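Local coordinates for endoglucanase (Uncultured bacterium, PDB 3X17), which probably hydrolyses internal beta-1,4-glucosidic bonds of cellulose, as a family 9 endoglucanase with an N-terminal Ig-like domain, at residues 248-253 with 324-329; 271-276 with 316-321; 369-374 with 443-448; 475-480 with 529-534; 514-519 with 535-540. One frame throughout, in Å; residues are numbered along the deposited sequence.

Interaction 1 (248-253 with 324-329); sequences AGLRWP and DNSGSG
Ala248 meets Ser328 where strand 243-249, part of a small four-stranded mixed sheet, runs out into a loop of the family 9 domain and packs against the loop that precedes helix 337-351. Ala248 CB lies 3.5 Å from Ser328 CB, tighter than a usual carbon-carbon contact, while the hydroxyl of Ser328 is bonded to Lys246. Gly249 is joined to the other loop by water: its carbonyl oxygen accepts from a molecule that in turn accepts from Gly327 N at 2.9 Å. At Leu250 the backbone carbonyl takes the hydroxyl of Ser326, but the modelled separation of Leu250 O and Ser326 OG is so short that its exact length is doubtful. Arg251 turns its side chain away, and its CA passes only 3.9 Å from Gly327 CA, an approach eased by the missing side chain of the glycine. Trp252 makes the broadest contribution. With CG anti to its carbonyl carbon (chi1 -67°), the indole lies flat over the Gly327-Ser328 peptide: Gly327 C stands 3.6 Å above the ring plane and Ser328 N is offset toward the rim. The Gly327 CA makes a CH-pi contact 3.8 Å from the centroid of the five-membered ring, only 8° off the normal. Beside the indole, another water accepts from Trp252 N at 3.0 Å and donates to Ser326 O.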
# COMPACT_ATOMS: atom_id res chain seq x y z
N ALA A 248 -5.21 21.53 -1.18
CA ALA A 248 -6.46 21.18 -0.50
C ALA A 248 -7.26 22.43 -0.19
O ALA A 248 -6.75 23.54 -0.32
CB ALA A 248 -6.19 20.37 0.77
N GLY A 249 -8.52 22.24 0.20
CA GLY A 249 -9.38 23.34 0.66
C GLY A 249 -8.97 23.74 2.06
O GLY A 249 -8.21 23.01 2.72
N LEU A 250 -9.44 24.91 2.51
CA LEU A 250 -9.27 25.33 3.90
C LEU A 250 -10.14 24.50 4.85
O LEU A 250 -9.86 24.40 6.03
CB LEU A 250 -9.60 26.83 4.06
CG LEU A 250 -8.72 27.79 3.23
CD1 LEU A 250 -9.21 29.23 3.33
CD2 LEU A 250 -7.26 27.70 3.67
N ARG A 251 -11.18 23.89 4.30
CA ARG A 251 -12.13 23.10 5.09
C ARG A 251 -12.29 21.67 4.57
O ARG A 251 -12.18 21.41 3.37
CB ARG A 251 -13.50 23.81 5.12
CG ARG A 251 -13.47 25.17 5.87
CD ARG A 251 -14.77 25.96 5.71
NE ARG A 251 -15.12 26.20 4.30
CZ ARG A 251 -14.64 27.19 3.54
NH1 ARG A 251 -13.75 28.05 4.04
NH2 ARG A 251 -15.04 27.30 2.28
N TRP A 252 -12.52 20.74 5.50
CA TRP A 252 -12.88 19.37 5.16
C TRP A 252 -14.28 19.42 4.57
O TRP A 252 -15.20 19.92 5.21
CB TRP A 252 -12.90 18.50 6.42
CG TRP A 252 -11.54 18.29 7.05
CD1 TRP A 252 -11.02 18.95 8.12
CD2 TRP A 252 -10.56 17.31 6.66
NE1 TRP A 252 -9.78 18.45 8.42
CE2 TRP A 252 -9.46 17.47 7.53
CE3 TRP A 252 -10.51 16.32 5.67
CZ2 TRP A 252 -8.31 16.66 7.45
CZ3 TRP A 252 -9.36 15.52 5.57
CH2 TRP A 252 -8.29 15.69 6.48
N PRO A 253 -14.43 18.92 3.32
CA PRO A 253 -15.74 18.69 2.75
C PRO A 253 -16.54 17.74 3.62
O PRO A 253 -15.97 16.90 4.33
CB PRO A 253 -15.43 18.03 1.42
CG PRO A 253 -13.96 18.31 1.16
CD PRO A 253 -13.35 18.37 2.49
N ASP A 324 -2.18 25.11 8.34
CA ASP A 324 -2.26 24.46 7.04
C ASP A 324 -3.05 23.13 7.09
O ASP A 324 -3.34 22.53 6.06
CB ASP A 324 -0.85 24.19 6.51
CG ASP A 324 -0.15 25.45 6.06
OD1 ASP A 324 -0.73 26.55 6.22
OD2 ASP A 324 1.00 25.34 5.55
N ASN A 325 -3.37 22.68 8.30
CA ASN A 325 -4.14 21.44 8.47
C ASN A 325 -5.64 21.61 8.62
O ASN A 325 -6.31 20.67 9.01
CB ASN A 325 -3.60 20.62 9.64
CG ASN A 325 -2.12 20.39 9.53
OD1 ASN A 325 -1.41 20.38 10.53
ND2 ASN A 325 -1.62 20.38 8.29
N SER A 326 -6.16 22.80 8.32
CA SER A 326 -7.57 23.08 8.60
C SER A 326 -8.52 22.27 7.71
O SER A 326 -9.69 22.12 8.05
CB SER A 326 -7.87 24.58 8.46
OG SER A 326 -7.76 24.99 7.09
N GLY A 327 -8.05 21.78 6.56
CA GLY A 327 -8.92 20.99 5.68
C GLY A 327 -8.26 19.78 5.02
O GLY A 327 -8.70 19.30 3.96
N SER A 328 -7.17 19.33 5.61
CA SER A 328 -6.34 18.28 5.03
C SER A 328 -5.37 17.81 6.10
O SER A 328 -5.16 18.49 7.13
CB SER A 328 -5.60 18.77 3.78
OG SER A 328 -4.66 19.78 4.08
N GLY A 329 -4.81 16.61 5.91
CA GLY A 329 -3.87 16.05 6.88
C GLY A 329 -2.49 16.66 6.70
O GLY A 329 -2.19 17.21 5.65
O HOH W 1 -10.16 20.28 1.83
O HOH W 2 -6.13 22.35 4.40
O HOH W 3 -12.90 21.76 8.26

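Interaction 2 (271-276 with 316-321)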
# COMPACT_ATOMS: atom_id res chain seq x y z
N THR A 271 8.46 21.93 0.43
CA THR A 271 9.14 21.17 1.45
C THR A 271 10.29 20.46 0.72
O THR A 271 10.16 20.12 -0.46
CB THR A 271 8.15 20.15 1.98
OG1 THR A 271 7.63 20.56 3.25
CG2 THR A 271 8.69 18.80 1.98
N THR A 272 11.44 20.32 1.39
CA THR A 272 12.57 19.58 0.81
C THR A 272 12.34 18.07 0.76
O THR A 272 12.75 17.46 -0.21
CB THR A 272 13.90 19.88 1.54
OG1 THR A 272 13.70 19.76 2.96
CG2 THR A 272 14.35 21.30 1.23
N GLN A 273 11.67 17.48 1.76
CA GLN A 273 11.30 16.05 1.64
C GLN A 273 10.43 15.75 0.42
O GLN A 273 10.63 14.75 -0.26
CB GLN A 273 10.68 15.48 2.94
CG GLN A 273 9.38 16.14 3.41
CD GLN A 273 8.13 15.39 2.99
OE1 GLN A 273 8.19 14.42 2.21
NE2 GLN A 273 6.97 15.86 3.46
N ASP A 274 9.45 16.61 0.16
CA ASP A 274 8.61 16.45 -1.02
C ASP A 274 9.45 16.61 -2.27
O ASP A 274 9.24 15.90 -3.26
CB ASP A 274 7.43 17.43 -1.03
CG ASP A 274 6.36 17.08 0.01
OD1 ASP A 274 5.87 15.93 -0.01
OD2 ASP A 274 5.96 17.98 0.81
N THR A 275 10.36 17.59 -2.26
CA THR A 275 11.17 17.86 -3.43
C THR A 275 12.04 16.61 -3.76
O THR A 275 12.10 16.14 -4.91
CB THR A 275 12.04 19.12 -3.18
OG1 THR A 275 11.19 20.26 -2.95
CG2 THR A 275 12.94 19.40 -4.36
N ALA A 276 12.59 16.00 -2.71
CA ALA A 276 13.46 14.82 -2.86
C ALA A 276 12.64 13.55 -3.22
O ALA A 276 13.01 12.81 -4.13
CB ALA A 276 14.26 14.59 -1.55
N PRO A 316 17.40 21.85 5.08
CA PRO A 316 16.08 21.31 5.34
C PRO A 316 15.03 22.41 5.31
O PRO A 316 15.21 23.44 5.94
CB PRO A 316 16.22 20.75 6.75
CG PRO A 316 17.68 20.28 6.78
CD PRO A 316 18.40 21.38 6.06
N ILE A 317 13.95 22.20 4.57
CA ILE A 317 12.78 23.05 4.70
C ILE A 317 11.59 22.17 5.02
O ILE A 317 11.00 21.55 4.13
CB ILE A 317 12.52 23.86 3.40
CG1 ILE A 317 13.74 24.72 3.08
CG2 ILE A 317 11.25 24.73 3.54
CD1 ILE A 317 13.67 25.45 1.75
N LEU A 318 11.22 22.14 6.29
CA LEU A 318 10.25 21.19 6.73
C LEU A 318 9.27 21.86 7.67
O LEU A 318 9.09 21.44 8.81
CB LEU A 318 10.97 20.01 7.42
CG LEU A 318 11.92 19.25 6.46
CD1 LEU A 318 12.86 18.30 7.18
CD2 LEU A 318 11.14 18.50 5.41
N ASP A 319 8.61 22.91 7.18
CA ASP A 319 7.66 23.66 8.01
C ASP A 319 6.24 23.23 7.73
O ASP A 319 5.77 23.29 6.58
CB ASP A 319 7.77 25.16 7.72
CG ASP A 319 9.15 25.69 8.00
OD1 ASP A 319 9.72 25.33 9.06
OD2 ASP A 319 9.64 26.49 7.19
N TYR A 320 5.52 22.90 8.79
CA TYR A 320 4.16 22.41 8.69
C TYR A 320 3.25 23.20 9.63
O TYR A 320 2.79 22.68 10.64
CB TYR A 320 4.09 20.90 8.99
CG TYR A 320 5.00 20.05 8.09
CD1 TYR A 320 4.63 19.72 6.80
CD2 TYR A 320 6.22 19.58 8.56
CE1 TYR A 320 5.45 18.94 5.99
CE2 TYR A 320 7.08 18.85 7.75
CZ TYR A 320 6.66 18.48 6.49
OH TYR A 320 7.50 17.72 5.70
N PRO A 321 2.95 24.46 9.28
CA PRO A 321 2.18 25.28 10.22
C PRO A 321 0.86 24.59 10.55
O PRO A 321 0.18 24.07 9.66
CB PRO A 321 1.90 26.57 9.45
CG PRO A 321 2.73 26.52 8.22
CD PRO A 321 3.09 25.09 7.96
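Thr272 and Ile317 are tied by two reciprocal bonds: Thr272 N donates to Ile317 O at 3.0 Å, and Ile317 N returns a nearly straight bond (167°) to Thr272 OG1 at 2.9 Å. The threonine hydroxyl sits between its own N and carbonyl carbon (chi1 49°), which turns it toward the incoming N-H; it is also bonded to Asp336. A third bond joins Gln273 NE2 to Tyr320 OH at 3.0 Å, with the phenol oxygen close to the amide plane and the amide turned 42° from the ring. Tyr320 OH is further bonded to Asp333 O, and Gln273 OE1 to Lys277. A leucine in place of Gln273 would probably leave Tyr320 OH without this N-H donor and Lys277 without its amide oxygen. Outward from the polar core, Leu318 CD2 rests 3.6 Å from Gln273 CG, and Thr272 CG2 lies 3.8 Å from Ile317 CB. Thr271 OG1 is buried with no polar partner in the model. The loop thus fastens to the first turn of helix 272-288, in the second shell of a calcium site: the Gln273 side chain touches Asp333 and Asp339, both ligands, and comes within about 5 Å of the ion.

Interaction 3 (369-374 with 443-448)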
# COMPACT_ATOMS: atom_id res chain seq x y z
N PRO A 369 20.45 6.13 6.12
CA PRO A 369 19.08 6.19 6.66
C PRO A 369 18.76 4.86 7.33
O PRO A 369 19.25 3.83 6.88
CB PRO A 369 18.23 6.34 5.39
CG PRO A 369 19.12 6.96 4.39
CD PRO A 369 20.50 6.45 4.68
N ALA A 370 17.95 4.87 8.39
CA ALA A 370 17.45 3.61 8.96
C ALA A 370 16.72 2.79 7.88
O ALA A 370 16.11 3.35 6.96
CB ALA A 370 16.52 3.87 10.16
N TYR A 371 16.88 1.46 7.97
CA TYR A 371 16.20 0.54 7.07
C TYR A 371 14.84 0.17 7.65
O TYR A 371 14.74 -0.39 8.75
CB TYR A 371 17.03 -0.75 6.84
CG TYR A 371 16.50 -1.61 5.71
CD1 TYR A 371 16.73 -1.27 4.39
CD2 TYR A 371 15.68 -2.70 5.96
CE1 TYR A 371 16.23 -2.03 3.35
CE2 TYR A 371 15.14 -3.43 4.94
CZ TYR A 371 15.47 -3.13 3.63
OH TYR A 371 14.95 -3.89 2.61
N ALA A 372 13.78 0.52 6.95
CA ALA A 372 12.46 0.36 7.53
C ALA A 372 11.47 0.12 6.41
O ALA A 372 11.81 0.34 5.24
CB ALA A 372 12.08 1.59 8.35
N PRO A 373 10.29 -0.45 6.73
CA PRO A 373 9.32 -0.74 5.67
C PRO A 373 9.01 0.60 4.97
O PRO A 373 9.08 1.64 5.61
CB PRO A 373 8.08 -1.22 6.44
CG PRO A 373 8.62 -1.71 7.79
CD PRO A 373 9.89 -0.98 8.06
N VAL A 374 8.84 0.57 3.66
CA VAL A 374 8.61 1.80 2.89
C VAL A 374 7.38 2.52 3.40
O VAL A 374 6.32 1.89 3.61
CB VAL A 374 8.44 1.45 1.40
CG1 VAL A 374 7.86 2.65 0.63
CG2 VAL A 374 9.79 0.98 0.84
N GLY A 443 5.68 -7.21 4.24
CA GLY A 443 5.66 -8.21 3.20
C GLY A 443 6.64 -7.87 2.09
O GLY A 443 7.39 -8.74 1.61
N MET A 444 6.63 -6.61 1.69
CA MET A 444 7.56 -6.09 0.69
C MET A 444 9.03 -6.26 1.12
O MET A 444 9.84 -6.65 0.32
CB MET A 444 7.26 -4.63 0.35
CG MET A 444 8.08 -4.07 -0.83
SD MET A 444 7.97 -2.27 -0.93
CE MET A 444 6.24 -2.03 -1.29
N LEU A 445 9.38 -5.99 2.38
CA LEU A 445 10.77 -6.22 2.80
C LEU A 445 11.17 -7.70 2.76
O LEU A 445 12.30 -8.02 2.36
CB LEU A 445 11.10 -5.62 4.17
CG LEU A 445 10.75 -4.14 4.40
CD1 LEU A 445 11.02 -3.78 5.85
CD2 LEU A 445 11.47 -3.21 3.44
N LEU A 446 10.25 -8.59 3.12
CA LEU A 446 10.48 -10.04 2.94
C LEU A 446 10.74 -10.38 1.48
O LEU A 446 11.73 -11.05 1.17
CB LEU A 446 9.28 -10.86 3.44
CG LEU A 446 9.02 -10.75 4.94
CD1 LEU A 446 7.59 -11.19 5.26
CD2 LEU A 446 10.03 -11.59 5.72
N LEU A 447 9.95 -9.82 0.57
CA LEU A 447 10.16 -10.07 -0.83
C LEU A 447 11.45 -9.46 -1.35
O LEU A 447 12.02 -9.98 -2.30
CB LEU A 447 8.97 -9.62 -1.67
CG LEU A 447 7.67 -10.42 -1.46
CD1 LEU A 447 6.51 -9.79 -2.24
CD2 LEU A 447 7.84 -11.89 -1.81
N PHE A 448 11.89 -8.33 -0.80
CA PHE A 448 13.17 -7.75 -1.26
C PHE A 448 14.32 -8.75 -0.94
O PHE A 448 15.19 -8.98 -1.78
CB PHE A 448 13.48 -6.43 -0.57
CG PHE A 448 12.72 -5.23 -1.13
CD1 PHE A 448 12.05 -5.30 -2.35
CD2 PHE A 448 12.69 -4.04 -0.44
CE1 PHE A 448 11.37 -4.20 -2.86
CE2 PHE A 448 12.03 -2.90 -0.96
CZ PHE A 448 11.37 -2.99 -2.17
O HOH W 4 14.10 -6.47 3.42
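Leu445, on helix 435-452 of the (alpha/alpha)6 barrel, projects against the loop 369-374, which runs from helix 354-366 to helix 381-390. The apolar contacts divide between its two methyls. Leu445 CD1 meets Pro373, at 3.5 Å from Pro373 CA and 3.7 Å from Pro373 CG, the two side chains crossing at about a right angle. Leu445 CD2 turns to Tyr371 and lies 4.0 Å from Tyr371 CE2, obliquely to the ring. One residue further along the loop than Pro373, Val374 CG2 touches Met444 SD, on the residue just before Leu445, at 4.1 Å, a looser contact between crossing side chains. Aromatic groups close the other end. Tyr371, whose CG stands anti to its backbone N (chi1 -168°), extends toward the helix, and its hydroxyl comes 3.8 Å from Phe448 CD2, in the plane of that ring at its edge. Beyond the pair, Phe448 stacks on Phe385 and Tyr371 meets Tyr384 edge-to-face, so both rings also engage helix 381-390. The polar link is indirect: one water accepts from Tyr371 OH at 2.8 Å and donates to Leu445 O at 2.6 Å.

Interaction 4 (475-480 with 529-534); sequences LAKSYV and YADVTD
Tyr479 points the edge of its ring into the face of Tyr529, a T-shaped pair that joins two long loops flanking helix 494-499 in the family 9 domain. This is the tight part of the contact: the centroids are 5.0 Å apart, the planes stand at 84°, and Tyr479 CE1 lies 3.6 Å above the Tyr529 ring, over its centre. Tyr529 is brought there with CG anti to its backbone N (chi1 160°), and its hydroxyl is bonded to Asn539. Lys477 crosses the same ring at about a right angle, its CE 3.5 Å from Tyr529 OH, before its amine forms a salt bridge with Asp531, the centre of an inverse gamma turn. Both charged groups have further partners: Lys477 NZ bonds Pro487 O and Asn486, and the Asp531 carboxylate takes the backbone N-H groups of Arg489 and Asn490. Without the phenol ring, as with an alanine at the Tyr529 position, the edge of Tyr479 and the Lys477 methylenes would probably face a gap, and Asn539 would lose its hydroxyl partner. The looser side is partly exposed and is limited to Leu475 CD1, 4.0 Å from both Tyr529 CB and Tyr529 CD2. In the salt bridge, Lys477 NZ approaches Asp531 OD2 at 3.1 Å, from 39° above the carboxylate plane.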
# COMPACT_ATOMS: atom_id res chain seq x y z
N LEU A 475 -11.15 -10.89 13.06
CA LEU A 475 -12.48 -10.32 12.73
C LEU A 475 -13.07 -10.97 11.49
O LEU A 475 -14.15 -10.62 11.04
CB LEU A 475 -12.38 -8.81 12.53
CG LEU A 475 -11.87 -8.05 13.76
CD1 LEU A 475 -11.69 -6.59 13.43
CD2 LEU A 475 -12.77 -8.28 15.03
N ALA A 476 -12.32 -11.91 10.89
CA ALA A 476 -12.79 -12.57 9.70
C ALA A 476 -13.18 -11.53 8.65
O ALA A 476 -14.22 -11.67 7.98
CB ALA A 476 -13.99 -13.48 10.04
N LYS A 477 -12.39 -10.46 8.57
CA LYS A 477 -12.74 -9.29 7.76
C LYS A 477 -11.86 -9.23 6.53
O LYS A 477 -10.63 -9.34 6.63
CB LYS A 477 -12.52 -8.01 8.56
CG LYS A 477 -13.11 -6.72 7.91
CD LYS A 477 -14.64 -6.65 8.09
CE LYS A 477 -15.26 -5.49 7.29
NZ LYS A 477 -16.74 -5.72 6.99
N SER A 478 -12.45 -8.92 5.38
CA SER A 478 -11.64 -8.50 4.23
C SER A 478 -11.49 -7.00 4.32
O SER A 478 -12.49 -6.30 4.50
CB SER A 478 -12.35 -8.83 2.92
OG SER A 478 -11.79 -8.08 1.84
N TYR A 479 -10.25 -6.50 4.28
CA TYR A 479 -10.04 -5.07 4.43
C TYR A 479 -9.99 -4.37 3.08
O TYR A 479 -9.66 -3.20 3.02
CB TYR A 479 -8.77 -4.79 5.24
CG TYR A 479 -8.90 -5.18 6.73
CD1 TYR A 479 -9.78 -4.49 7.59
CD2 TYR A 479 -8.21 -6.27 7.24
CE1 TYR A 479 -9.89 -4.84 8.95
CE2 TYR A 479 -8.31 -6.63 8.61
CZ TYR A 479 -9.17 -5.92 9.45
OH TYR A 479 -9.26 -6.29 10.77
N VAL A 480 -10.29 -5.10 2.00
CA VAL A 480 -10.26 -4.50 0.68
C VAL A 480 -11.66 -4.42 0.11
O VAL A 480 -12.36 -5.43 -0.00
CB VAL A 480 -9.36 -5.27 -0.31
CG1 VAL A 480 -9.33 -4.52 -1.65
CG2 VAL A 480 -7.96 -5.42 0.22
N TYR A 529 -10.91 -2.21 15.17
CA TYR A 529 -11.37 -1.75 13.84
C TYR A 529 -12.89 -1.73 13.83
O TYR A 529 -13.51 -2.61 14.40
CB TYR A 529 -10.89 -2.70 12.74
CG TYR A 529 -11.69 -2.60 11.45
CD1 TYR A 529 -11.31 -1.72 10.44
CD2 TYR A 529 -12.82 -3.40 11.23
CE1 TYR A 529 -12.02 -1.64 9.23
CE2 TYR A 529 -13.55 -3.32 10.03
CZ TYR A 529 -13.17 -2.39 9.06
OH TYR A 529 -13.87 -2.30 7.86
N ALA A 530 -13.48 -0.82 13.06
CA ALA A 530 -14.94 -0.78 12.94
C ALA A 530 -15.39 -0.42 11.54
O ALA A 530 -15.02 0.64 11.02
CB ALA A 530 -15.56 0.19 13.95
N ASP A 531 -16.25 -1.24 10.96
CA ASP A 531 -16.71 -0.94 9.61
C ASP A 531 -17.81 0.12 9.64
O ASP A 531 -18.97 -0.16 9.40
CB ASP A 531 -17.17 -2.21 8.89
CG ASP A 531 -17.56 -1.95 7.43
OD1 ASP A 531 -17.34 -0.81 6.93
OD2 ASP A 531 -18.05 -2.90 6.78
N VAL A 532 -17.43 1.37 9.88
CA VAL A 532 -18.41 2.43 9.91
C VAL A 532 -17.80 3.69 9.29
O VAL A 532 -16.58 3.92 9.42
CB VAL A 532 -18.90 2.73 11.35
CG1 VAL A 532 -17.74 3.18 12.23
CG2 VAL A 532 -19.95 3.81 11.33
N THR A 533 -18.65 4.50 8.67
CA THR A 533 -18.20 5.64 7.86
C THR A 533 -17.34 6.64 8.61
O THR A 533 -16.34 7.13 8.05
CB THR A 533 -19.39 6.35 7.17
OG1 THR A 533 -20.17 5.37 6.44
CG2 THR A 533 -18.87 7.42 6.16
N ASP A 534 -17.64 6.85 9.88
CA ASP A 534 -16.99 7.87 10.72
C ASP A 534 -15.56 7.50 11.11
O ASP A 534 -14.81 8.35 11.59
CB ASP A 534 -17.80 8.07 12.02
CG ASP A 534 -19.29 7.78 11.84
OD1 ASP A 534 -19.70 6.59 11.94
OD2 ASP A 534 -20.04 8.74 11.50

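Interaction 5 (514-519 with 535-540); sequences HPQTKA and SYETNE
Glu537 reaches out from one loop as Thr517 reaches in from the other, and the glutamate ends among several donors. Its CG lies between the backbone N and carbonyl carbon (chi1 84°) and the chain bends again at chi2, bringing OE1 up to the facing loop. There Glu537 OE1 accepts three bonds: Gln516 N at 2.9 Å and Thr517 N at 3.0 Å, both from above the carboxylate plane, and Thr517 OG1 at 3.0 Å on the syn lone pair. The bond from Gln516 N is nearly straight (171°), that from Thr517 N more bent. The second oxygen, Glu537 OE2, is met well out of plane by Ser535 OG at 3.1 Å. With four donors around a buried carboxylate, the charged form is probably stabilised and its rotation restricted. Gln516 runs antiparallel alongside Glu537 and then crosses Tyr536 at about a right angle. Gln516 NE2 donates to Tyr536 OH at 2.9 Å; the phenol oxygen lies close to the amide plane, although amide and ring are 74° apart. On the other flank Thr517 CG2 presses on Tyr536 CE2 at 3.4 Å, obliquely to the ring. The arrangement, a carboxylate gathering consecutive backbone N-H groups, pins loop 514-519 to segment 535-540, which contains Asn539 and Glu540 and leads toward helix 543-558, consistent with the C-terminal signature region of family 9 enzymes.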
# COMPACT_ATOMS: atom_id res chain seq x y z
N HIS A 514 -4.74 3.16 18.74
CA HIS A 514 -4.80 4.54 19.21
C HIS A 514 -5.91 5.32 18.54
O HIS A 514 -5.66 6.07 17.60
CB HIS A 514 -3.45 5.26 19.03
CG HIS A 514 -2.29 4.56 19.67
ND1 HIS A 514 -1.41 3.78 18.96
CD2 HIS A 514 -1.98 4.37 20.98
CE1 HIS A 514 -0.56 3.20 19.79
NE2 HIS A 514 -0.90 3.52 21.02
N PRO A 515 -7.14 5.15 19.03
CA PRO A 515 -8.34 5.73 18.43
C PRO A 515 -8.39 7.26 18.42
O PRO A 515 -7.84 7.89 19.31
CB PRO A 515 -9.48 5.20 19.31
CG PRO A 515 -8.83 4.83 20.62
CD PRO A 515 -7.43 4.41 20.26
N GLN A 516 -9.20 7.80 17.52
CA GLN A 516 -9.41 9.23 17.34
C GLN A 516 -10.90 9.52 17.35
O GLN A 516 -11.31 10.66 17.40
CB GLN A 516 -8.88 9.70 15.99
CG GLN A 516 -7.43 9.40 15.78
CD GLN A 516 -6.64 10.63 15.37
OE1 GLN A 516 -5.41 10.63 15.46
NE2 GLN A 516 -7.33 11.66 14.88
N THR A 517 -11.69 8.48 17.13
CA THR A 517 -13.11 8.67 16.96
C THR A 517 -13.86 7.79 17.95
O THR A 517 -13.26 7.18 18.84
CB THR A 517 -13.57 8.34 15.52
OG1 THR A 517 -13.43 6.93 15.28
CG2 THR A 517 -12.71 9.07 14.50
N LYS A 518 -15.17 7.75 17.80
CA LYS A 518 -16.05 7.26 18.85
C LYS A 518 -16.13 5.73 18.83
O LYS A 518 -16.26 5.09 19.88
CB LYS A 518 -17.45 7.87 18.70
CG LYS A 518 -18.34 7.68 19.93
CD LYS A 518 -19.26 8.90 20.19
CE LYS A 518 -20.68 8.46 20.61
NZ LYS A 518 -21.43 7.74 19.53
N ALA A 519 -16.02 5.14 17.64
CA ALA A 519 -16.56 3.80 17.40
C ALA A 519 -15.59 2.65 17.66
O ALA A 519 -15.95 1.49 17.49
CB ALA A 519 -17.17 3.70 16.01
N SER A 535 -15.25 6.21 11.12
CA SER A 535 -13.97 5.76 11.64
C SER A 535 -12.91 5.95 10.59
O SER A 535 -12.65 5.04 9.80
CB SER A 535 -14.02 4.30 12.08
OG SER A 535 -12.78 3.91 12.64
N TYR A 536 -12.37 7.16 10.52
CA TYR A 536 -11.36 7.45 9.54
C TYR A 536 -9.98 6.91 9.96
O TYR A 536 -9.07 6.81 9.14
CB TYR A 536 -11.33 8.95 9.24
CG TYR A 536 -10.99 9.82 10.45
CD1 TYR A 536 -9.69 9.94 10.89
CD2 TYR A 536 -11.98 10.56 11.12
CE1 TYR A 536 -9.36 10.73 12.02
CE2 TYR A 536 -11.66 11.35 12.24
CZ TYR A 536 -10.34 11.43 12.67
OH TYR A 536 -9.98 12.23 13.74
N GLU A 537 -9.82 6.55 11.21
CA GLU A 537 -8.53 6.03 11.64
C GLU A 537 -8.41 4.52 11.53
O GLU A 537 -7.42 3.94 11.83
CB GLU A 537 -8.18 6.55 13.03
CG GLU A 537 -8.72 5.82 14.18
CD GLU A 537 -10.14 6.12 14.43
OE1 GLU A 537 -10.57 6.22 15.57
OE2 GLU A 537 -10.85 6.24 13.46
N THR A 538 -9.44 3.89 11.04
CA THR A 538 -9.56 2.45 11.05
C THR A 538 -10.10 1.98 9.69
O THR A 538 -9.78 0.88 9.22
CB THR A 538 -10.55 2.09 12.18
OG1 THR A 538 -9.83 1.73 13.36
CG2 THR A 538 -11.54 1.12 11.80
N ASN A 539 -10.96 2.79 9.08
CA ASN A 539 -11.79 2.32 7.98
C ASN A 539 -11.73 3.26 6.79
O ASN A 539 -12.69 3.37 5.99
CB ASN A 539 -13.23 2.11 8.42
CG ASN A 539 -13.98 1.13 7.54
OD1 ASN A 539 -13.43 0.09 7.12
ND2 ASN A 539 -15.24 1.44 7.25
N GLU A 540 -10.62 3.96 6.68
CA GLU A 540 -10.39 4.84 5.55
C GLU A 540 -9.28 4.26 4.65
O GLU A 540 -8.19 3.92 5.14
CB GLU A 540 -10.00 6.25 6.02
CG GLU A 540 -9.94 7.26 4.84
CD GLU A 540 -9.36 8.61 5.19
OE1 GLU A 540 -8.66 8.73 6.22
OE2 GLU A 540 -9.59 9.57 4.41

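Overall arrangement
Interactions 4 and 5 form one unit: their centres are 11 Å apart, their segments alternate along the chain, and Tyr529 OH to Asn539 OD1 (2.5 Å) and Asp531 OD1 to Asn539 ND2 (3.1 Å) are probable hydrogen bonds between them. Interaction 1 comes within about 6 Å of interaction 5 by nearest atoms. Both reach the same loop, Trp252 touching Asp179 and Glu540 bonding Gly178, which is consistent with a position beside the family 9 cleft. Interactions 1 and 2 adjoin in sequence, centres 18 Å apart, but lie near different metals: the side chain of Ala248 is about 10 Å from the zinc, that of Gln273 about 5 Å from a calcium. Interaction 3 stands apart, 23 Å centre to centre from interaction 2.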